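Local atomic coordinates of succinoglycan biosynthesis protein (Bacillus cereus ATCC 14579, PDB entry 3B55), a protein that binds calcium and belongs to the erythromycin esterase-like family, although its substrate and reaction are not firmly established. Residues Tyr125-Lys130 with Lys163-Val168; Ala286-Ala291 with Gln326-Tyr331; Gly308-Thr313 with Lys334-Ile339. The protein carries 1 engineered substitution. One frame throughout, in Å; residues are numbered along the deposited sequence.

Contacts 2 and 3 are buried neighbours, their centres about 9 Å apart, whereas contact 1 has its centre 24 to 26 Å from theirs, partly buried at the edge of the main sheet. Contacts 1 and 3 reach that sheet at different strands: the first at outermost strand 167-172, the third at interior strand 336-344. Contact 2 joins helices 278-298 and 324-332 and touches contact 3 directly, A329 meeting K312 and Y336. The chemistry changes accordingly. Contact 1 relies on methyl and methylene groups and the edge of a guanidinium, the charged ends bonding to other residues, contact 2 on a tyrosine face with a water weakly bound to its hydroxyl, and contact 3 on three direct hydrogen bonds near the calcium site.

Contact 1. Residues Tyr125-Lys130 with Lys163-Val168; sequences YVLTGK and KSKVRV
V126 and L127, in the last turn of helix 116-128, lie against the chain entering outermost strand 167-172, and the backbones come nearest between V126 CA and R167 CA, 7.7 Å apart. The two elements belong to one beta-alpha-beta crossover: strand 109-112 leads into helix 116-128, and the chain returns through helix 144-158 to strand 167-172, parallel to and beside the first. V126 fills the inner part of the interface. With CG1 anti to the carbonyl carbon (chi1 -63°), its CG2 falls between the backbone N and the carbonyl carbon and reaches V168 CG2 at 4.0 Å. The same V126 CG2 lies 4.0 Å from V166 O, a van der Waals approach of methyl to carbonyl. Nearer the surface, L127 divides its two methyls between two basic side chains. CD1 of L127 rests on the aliphatic chain of K165, 3.7 Å from its CD, while CD2 of L127 comes to the guanidinium edge of R167, in its plane and 3.7 Å from NE. R167 leaves its backbone away from the helix but curls back through bends at chi2 (-61°) and chi3 (-57°), which carry its head toward L127. D123, one turn earlier in helix 116-128, receives that head in a salt bridge through R167 NH2 and also accepts the backbone N-H of V168. K165 is extended as far as its last torsion, crosses L127 at a slant, and turns, its NZ donating to N157 O. The helix ends at T128; G129, with positive phi, follows, its N bonding to Y125 O at 2.7 Å. Between the segments the contact is thus dispersive: lysine and arginine offer carbon and guanidinium edge to the leucine, while K165 NZ and R167 NH2 find polar partners in the two helices of the crossover.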
# COMPACT_ATOMS: atom_id res chain seq x y z
N TYR A 125 -6.40 11.96 12.82
CA TYR A 125 -7.76 12.26 12.41
C TYR A 125 -8.75 11.14 12.75
O TYR A 125 -9.86 11.41 13.19
CB TYR A 125 -7.81 12.54 10.90
CG TYR A 125 -9.22 12.62 10.35
CD1 TYR A 125 -10.03 13.73 10.60
CD2 TYR A 125 -9.76 11.56 9.64
CE1 TYR A 125 -11.35 13.77 10.15
CE2 TYR A 125 -11.07 11.59 9.18
CZ TYR A 125 -11.86 12.70 9.44
OH TYR A 125 -13.16 12.71 8.99
N VAL A 126 -8.36 9.88 12.53
CA VAL A 126 -9.27 8.78 12.84
C VAL A 126 -9.31 8.47 14.34
O VAL A 126 -10.18 7.74 14.80
CB VAL A 126 -8.91 7.48 12.07
CG1 VAL A 126 -9.05 7.72 10.57
CG2 VAL A 126 -7.52 7.01 12.43
N LEU A 127 -8.37 9.02 15.09
CA LEU A 127 -8.32 8.79 16.52
C LEU A 127 -9.04 9.89 17.29
O LEU A 127 -9.75 9.61 18.25
CB LEU A 127 -6.86 8.75 17.03
CG LEU A 127 -6.16 7.42 17.26
CD1 LEU A 127 -7.01 6.57 18.19
CD2 LEU A 127 -5.91 6.70 15.95
N THR A 128 -8.85 11.13 16.85
CA THR A 128 -9.45 12.28 17.53
C THR A 128 -10.44 13.08 16.70
O THR A 128 -11.11 13.96 17.24
CB THR A 128 -8.36 13.25 18.00
OG1 THR A 128 -7.68 13.80 16.86
CG2 THR A 128 -7.35 12.52 18.86
N GLY A 129 -10.54 12.80 15.41
CA GLY A 129 -11.46 13.54 14.56
C GLY A 129 -10.94 14.93 14.23
O GLY A 129 -11.62 15.71 13.56
N LYS A 130 -9.73 15.25 14.69
CA LYS A 130 -9.12 16.55 14.45
C LYS A 130 -8.20 16.52 13.24
O LYS A 130 -7.55 15.51 12.98
CB LYS A 130 -8.28 16.98 15.65
CG LYS A 130 -9.00 17.06 16.99
CD LYS A 130 -7.96 17.26 18.08
CE LYS A 130 -8.54 17.26 19.48
NZ LYS A 130 -7.43 17.23 20.48
N LYS A 163 -14.70 -3.00 20.64
CA LYS A 163 -13.65 -3.09 21.65
C LYS A 163 -12.25 -2.93 21.09
O LYS A 163 -11.28 -3.31 21.73
CB LYS A 163 -13.75 -4.43 22.39
CG LYS A 163 -15.13 -4.75 22.93
CD LYS A 163 -15.69 -3.57 23.70
CE LYS A 163 -17.16 -3.78 24.01
NZ LYS A 163 -17.81 -2.50 24.35
N SER A 164 -12.14 -2.37 19.89
CA SER A 164 -10.83 -2.18 19.28
C SER A 164 -10.84 -1.04 18.27
O SER A 164 -11.85 -0.79 17.61
CB SER A 164 -10.38 -3.48 18.60
OG SER A 164 -9.06 -3.35 18.13
N LYS A 165 -9.70 -0.36 18.15
CA LYS A 165 -9.56 0.76 17.22
C LYS A 165 -8.67 0.41 16.04
O LYS A 165 -7.77 -0.42 16.14
CB LYS A 165 -8.96 1.97 17.93
CG LYS A 165 -9.82 2.62 19.01
CD LYS A 165 -9.09 3.85 19.55
CE LYS A 165 -9.85 4.58 20.64
NZ LYS A 165 -10.95 5.43 20.11
N VAL A 166 -8.92 1.07 14.91
CA VAL A 166 -8.15 0.87 13.70
C VAL A 166 -7.12 1.99 13.59
O VAL A 166 -7.48 3.17 13.65
CB VAL A 166 -9.05 0.92 12.45
CG1 VAL A 166 -8.21 0.81 11.18
CG2 VAL A 166 -10.09 -0.21 12.53
N ARG A 167 -5.85 1.62 13.44
CA ARG A 167 -4.76 2.59 13.32
C ARG A 167 -4.40 2.77 11.85
O ARG A 167 -4.48 1.83 11.06
CB ARG A 167 -3.52 2.12 14.07
CG ARG A 167 -3.75 1.70 15.51
CD ARG A 167 -4.29 2.84 16.37
NE ARG A 167 -3.43 4.02 16.38
CZ ARG A 167 -2.14 4.02 16.70
NH1 ARG A 167 -1.53 2.89 17.03
NH2 ARG A 167 -1.45 5.15 16.68
N VAL A 168 -3.99 3.98 11.48
CA VAL A 168 -3.60 4.27 10.11
C VAL A 168 -2.10 4.51 10.01
O VAL A 168 -1.58 5.45 10.61
CB VAL A 168 -4.34 5.49 9.55
CG1 VAL A 168 -3.73 5.92 8.23
CG2 VAL A 168 -5.80 5.15 9.35

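Contact 2. Residues Ala286-Ala291 with Gln326-Tyr331; sequences AMYENA and QHLAEY
Y288 lays one ring face over H327 CB, which stands 3.2 Å above the plane at its centre, a CH-pi contact close to the ring normal. The H327 imidazole turns aside from this point, so the two rings meet obliquely, their planes at 42° and centroids 5.2 Å apart. At the tyrosine edge L328 slides past in the opposite sense, its CD2 3.6 Å from Y288 CD1. The end of the ring reaches Y331, with Y288 OH 3.4 Å from Y331 CB. Y288 is therefore held on a face, along an edge and at its hydroxyl by three residues of the same helix, H327, L328 and Y331. A water donates to H327 O at 2.8 Å and makes only weak bonds to Y288 OH and E330 OE1, so its link between the phenol and helix 324-332 is loose. K292, one turn further along helix 278-298, has a weak bond to Y288 OH and forms a cation-pi pair with the Y331 ring. Behind these contacts the axes of segments 286-291 and 326-331 approach to 9.6 Å and cross at -47°, and A291 CB only grazes L328 CD2. Elsewhere on helix 278-298, selenomethionine M287 and N290 touch M171 of strand 167-172, and A286 meets Q264 of helix 250-268; helix 324-332 has A329 on K312 and leads on to strand 336-344.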
# COMPACT_ATOMS: atom_id res chain seq x y z
N ALA A 286 11.94 -0.84 2.12
CA ALA A 286 11.46 0.04 3.18
C ALA A 286 9.94 -0.10 3.41
O ALA A 286 9.50 -0.21 4.55
CB ALA A 286 11.80 1.50 2.84
N MSE A 287 9.15 -0.07 2.33
CA MSE A 287 7.70 -0.21 2.47
C MSE A 287 7.37 -1.53 3.14
O MSE A 287 6.46 -1.62 3.96
CB MSE A 287 7.00 -0.14 1.10
CG MSE A 287 7.21 1.17 0.35
SE MSE A 287 5.61 1.77 -0.60
CE MSE A 287 5.64 0.53 -2.08
N TYR A 288 8.13 -2.56 2.77
CA TYR A 288 7.97 -3.91 3.31
C TYR A 288 8.24 -3.88 4.81
O TYR A 288 7.46 -4.42 5.59
CB TYR A 288 8.98 -4.86 2.64
CG TYR A 288 9.46 -6.01 3.50
CD1 TYR A 288 8.57 -7.00 3.94
CD2 TYR A 288 10.80 -6.12 3.86
CE1 TYR A 288 9.01 -8.07 4.72
CE2 TYR A 288 11.26 -7.20 4.64
CZ TYR A 288 10.36 -8.17 5.06
OH TYR A 288 10.79 -9.24 5.82
N GLU A 289 9.36 -3.25 5.18
CA GLU A 289 9.77 -3.15 6.57
C GLU A 289 8.75 -2.40 7.42
O GLU A 289 8.49 -2.78 8.56
CB GLU A 289 11.13 -2.43 6.68
CG GLU A 289 12.29 -3.16 6.03
CD GLU A 289 13.65 -2.52 6.35
OE1 GLU A 289 13.67 -1.33 6.74
OE2 GLU A 289 14.68 -3.20 6.18
N ASN A 290 8.16 -1.36 6.85
CA ASN A 290 7.17 -0.57 7.57
C ASN A 290 5.88 -1.34 7.75
O ASN A 290 5.21 -1.20 8.77
CB ASN A 290 6.94 0.75 6.83
CG ASN A 290 8.16 1.65 6.86
OD1 ASN A 290 8.32 2.56 6.04
ND2 ASN A 290 9.05 1.39 7.82
N ALA A 291 5.53 -2.16 6.76
CA ALA A 291 4.32 -2.97 6.83
C ALA A 291 4.57 -4.12 7.81
O ALA A 291 3.67 -4.53 8.54
CB ALA A 291 3.98 -3.51 5.46
N GLN A 326 6.85 -9.33 -2.46
CA GLN A 326 7.71 -10.51 -2.51
C GLN A 326 8.43 -10.69 -1.17
O GLN A 326 8.63 -11.82 -0.72
CB GLN A 326 8.74 -10.39 -3.63
CG GLN A 326 8.14 -10.47 -5.01
CD GLN A 326 9.12 -10.07 -6.08
OE1 GLN A 326 9.75 -10.92 -6.70
NE2 GLN A 326 9.26 -8.77 -6.28
N HIS A 327 8.79 -9.58 -0.53
CA HIS A 327 9.47 -9.63 0.76
C HIS A 327 8.48 -10.12 1.79
O HIS A 327 8.82 -10.91 2.66
CB HIS A 327 9.97 -8.23 1.17
CG HIS A 327 10.82 -7.56 0.14
ND1 HIS A 327 11.97 -8.12 -0.36
CD2 HIS A 327 10.71 -6.34 -0.44
CE1 HIS A 327 12.54 -7.28 -1.21
NE2 HIS A 327 11.80 -6.19 -1.27
N LEU A 328 7.24 -9.63 1.69
CA LEU A 328 6.20 -10.04 2.63
C LEU A 328 5.90 -11.54 2.52
O LEU A 328 5.89 -12.24 3.53
CB LEU A 328 4.93 -9.23 2.39
CG LEU A 328 5.00 -7.77 2.85
CD1 LEU A 328 3.82 -6.99 2.28
CD2 LEU A 328 5.02 -7.71 4.36
N ALA A 329 5.64 -12.03 1.31
CA ALA A 329 5.35 -13.45 1.13
C ALA A 329 6.53 -14.29 1.62
O ALA A 329 6.36 -15.31 2.28
CB ALA A 329 5.08 -13.76 -0.34
N GLU A 330 7.73 -13.83 1.29
CA GLU A 330 8.97 -14.48 1.66
C GLU A 330 9.16 -14.58 3.18
O GLU A 330 9.69 -15.57 3.69
CB GLU A 330 10.15 -13.73 1.01
CG GLU A 330 11.54 -14.19 1.42
CD GLU A 330 12.62 -13.62 0.51
OE1 GLU A 330 12.48 -12.44 0.09
OE2 GLU A 330 13.60 -14.33 0.22
N TYR A 331 8.73 -13.56 3.91
CA TYR A 331 8.88 -13.60 5.35
C TYR A 331 7.69 -14.24 6.06
O TYR A 331 7.86 -15.02 6.99
CB TYR A 331 9.11 -12.18 5.89
CG TYR A 331 9.21 -12.11 7.40
CD1 TYR A 331 8.07 -12.01 8.19
CD2 TYR A 331 10.45 -12.15 8.04
CE1 TYR A 331 8.15 -11.96 9.58
CE2 TYR A 331 10.55 -12.10 9.43
CZ TYR A 331 9.39 -12.00 10.19
OH TYR A 331 9.46 -11.96 11.57
O HOH W 1 11.62 -11.00 3.14

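Contact 3. Residues Gly308-Thr313 with Lys334-Ile339; sequences GHVSKT and KRYVSI
Y336 and S338, alternate residues on one side of a strand, both turn their side chains anti to the backbone nitrogen (chi1 174° and 176°), which brings their hydroxyls to a single acceptor, V310 O. The strand closes a beta-alpha-beta crossover: the chain leaves strand 301-306, passes helices 307-310 and 324-332, and enters parallel strand 336-344 on the far side of strand 77-82. Y336 OH donates to V310 O at 2.8 Å, in the carbonyl plane and on a lone pair. S338 OG donates to the same V310 O at 2.9 Å, but from 49° above that plane, so the two hydroxyls grip the buried oxygen from distinct directions. The Y336 hydroxyl also packs 3.4 Å from V310 CB. These bonds fix the chain just after H309, which touches calcium ligand E113 and donates from ND1 to D284. The V310 side chain itself lies about 10 Å from the calcium ion. S338 N bonds to D428, whose carboxylate also forms a long, weak ion pair with K312. K312 runs extended past S338 CB and bends at its last torsion, which lets NZ donate a hydrogen bond to Y336 O at 2.8 Å, from above the carbonyl plane, and places it obliquely beside the ring, 3.4 Å from Y336 CD2.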
# COMPACT_ATOMS: atom_id res chain seq x y z
N GLY A 308 0.86 -3.84 -7.90
CA GLY A 308 2.28 -4.11 -8.04
C GLY A 308 3.08 -4.14 -6.75
O GLY A 308 4.18 -4.70 -6.72
N HIS A 309 2.56 -3.54 -5.68
CA HIS A 309 3.28 -3.52 -4.42
C HIS A 309 2.82 -4.58 -3.41
O HIS A 309 3.48 -4.77 -2.38
CB HIS A 309 3.21 -2.12 -3.78
CG HIS A 309 3.92 -1.06 -4.57
ND1 HIS A 309 5.27 -1.14 -4.88
CD2 HIS A 309 3.48 0.10 -5.10
CE1 HIS A 309 5.62 -0.07 -5.56
NE2 HIS A 309 4.56 0.70 -5.71
N VAL A 310 1.72 -5.26 -3.70
CA VAL A 310 1.22 -6.31 -2.81
C VAL A 310 1.22 -7.70 -3.46
O VAL A 310 0.99 -8.70 -2.77
CB VAL A 310 -0.22 -6.03 -2.28
CG1 VAL A 310 -0.24 -4.77 -1.44
CG2 VAL A 310 -1.20 -5.92 -3.44
N SER A 311 1.47 -7.76 -4.76
CA SER A 311 1.48 -9.05 -5.45
C SER A 311 2.65 -9.86 -4.93
O SER A 311 3.65 -9.31 -4.47
CB SER A 311 1.60 -8.85 -6.97
OG SER A 311 2.67 -7.99 -7.31
N LYS A 312 2.53 -11.19 -4.97
CA LYS A 312 3.60 -12.04 -4.46
C LYS A 312 4.72 -12.22 -5.48
O LYS A 312 5.75 -12.81 -5.18
CB LYS A 312 3.05 -13.39 -4.03
CG LYS A 312 2.09 -13.33 -2.84
CD LYS A 312 1.58 -14.73 -2.50
CE LYS A 312 0.49 -14.71 -1.44
NZ LYS A 312 0.98 -14.46 -0.06
N THR A 313 4.50 -11.72 -6.69
CA THR A 313 5.50 -11.79 -7.74
C THR A 313 5.67 -10.37 -8.25
O THR A 313 4.80 -9.52 -8.02
CB THR A 313 5.08 -12.71 -8.90
OG1 THR A 313 3.84 -12.25 -9.45
CG2 THR A 313 4.92 -14.14 -8.40
N LYS A 334 2.48 -18.48 4.58
CA LYS A 334 1.03 -18.57 4.60
C LYS A 334 0.39 -17.54 5.52
O LYS A 334 -0.83 -17.44 5.59
CB LYS A 334 0.58 -19.97 5.01
CG LYS A 334 0.89 -20.32 6.45
CD LYS A 334 0.60 -21.77 6.75
CE LYS A 334 0.90 -22.09 8.21
NZ LYS A 334 0.75 -23.54 8.50
N ARG A 335 1.20 -16.76 6.22
CA ARG A 335 0.62 -15.75 7.10
C ARG A 335 0.26 -14.47 6.36
O ARG A 335 -0.44 -13.62 6.90
CB ARG A 335 1.55 -15.46 8.28
CG ARG A 335 1.56 -16.58 9.32
CD ARG A 335 1.95 -16.06 10.69
NE ARG A 335 3.33 -15.59 10.70
CZ ARG A 335 3.75 -14.51 11.35
NH1 ARG A 335 2.87 -13.78 12.03
NH2 ARG A 335 5.03 -14.17 11.31
N TYR A 336 0.74 -14.34 5.12
CA TYR A 336 0.44 -13.19 4.29
C TYR A 336 -0.51 -13.64 3.19
O TYR A 336 -0.20 -14.59 2.47
CB TYR A 336 1.70 -12.62 3.65
CG TYR A 336 1.45 -11.50 2.66
CD1 TYR A 336 0.75 -10.36 3.04
CD2 TYR A 336 1.93 -11.57 1.35
CE1 TYR A 336 0.53 -9.32 2.14
CE2 TYR A 336 1.71 -10.54 0.44
CZ TYR A 336 1.00 -9.41 0.85
OH TYR A 336 0.78 -8.38 -0.03
N VAL A 337 -1.66 -12.99 3.09
CA VAL A 337 -2.63 -13.32 2.05
C VAL A 337 -2.66 -12.11 1.13
O VAL A 337 -2.74 -10.98 1.60
CB VAL A 337 -4.05 -13.57 2.62
CG1 VAL A 337 -5.06 -13.60 1.49
CG2 VAL A 337 -4.08 -14.89 3.37
N SER A 338 -2.59 -12.35 -0.17
CA SER A 338 -2.59 -11.25 -1.13
C SER A 338 -3.84 -11.22 -1.98
O SER A 338 -4.15 -12.17 -2.70
CB SER A 338 -1.35 -11.36 -2.03
OG SER A 338 -1.35 -10.37 -3.03
N ILE A 339 -4.57 -10.11 -1.89
CA ILE A 339 -5.78 -9.93 -2.67
C ILE A 339 -5.55 -8.84 -3.70
O ILE A 339 -5.11 -7.74 -3.37
CB ILE A 339 -6.96 -9.50 -1.77
CG1 ILE A 339 -7.26 -10.60 -0.76
CG2 ILE A 339 -8.18 -9.22 -2.63
CD1 ILE A 339 -8.32 -10.24 0.26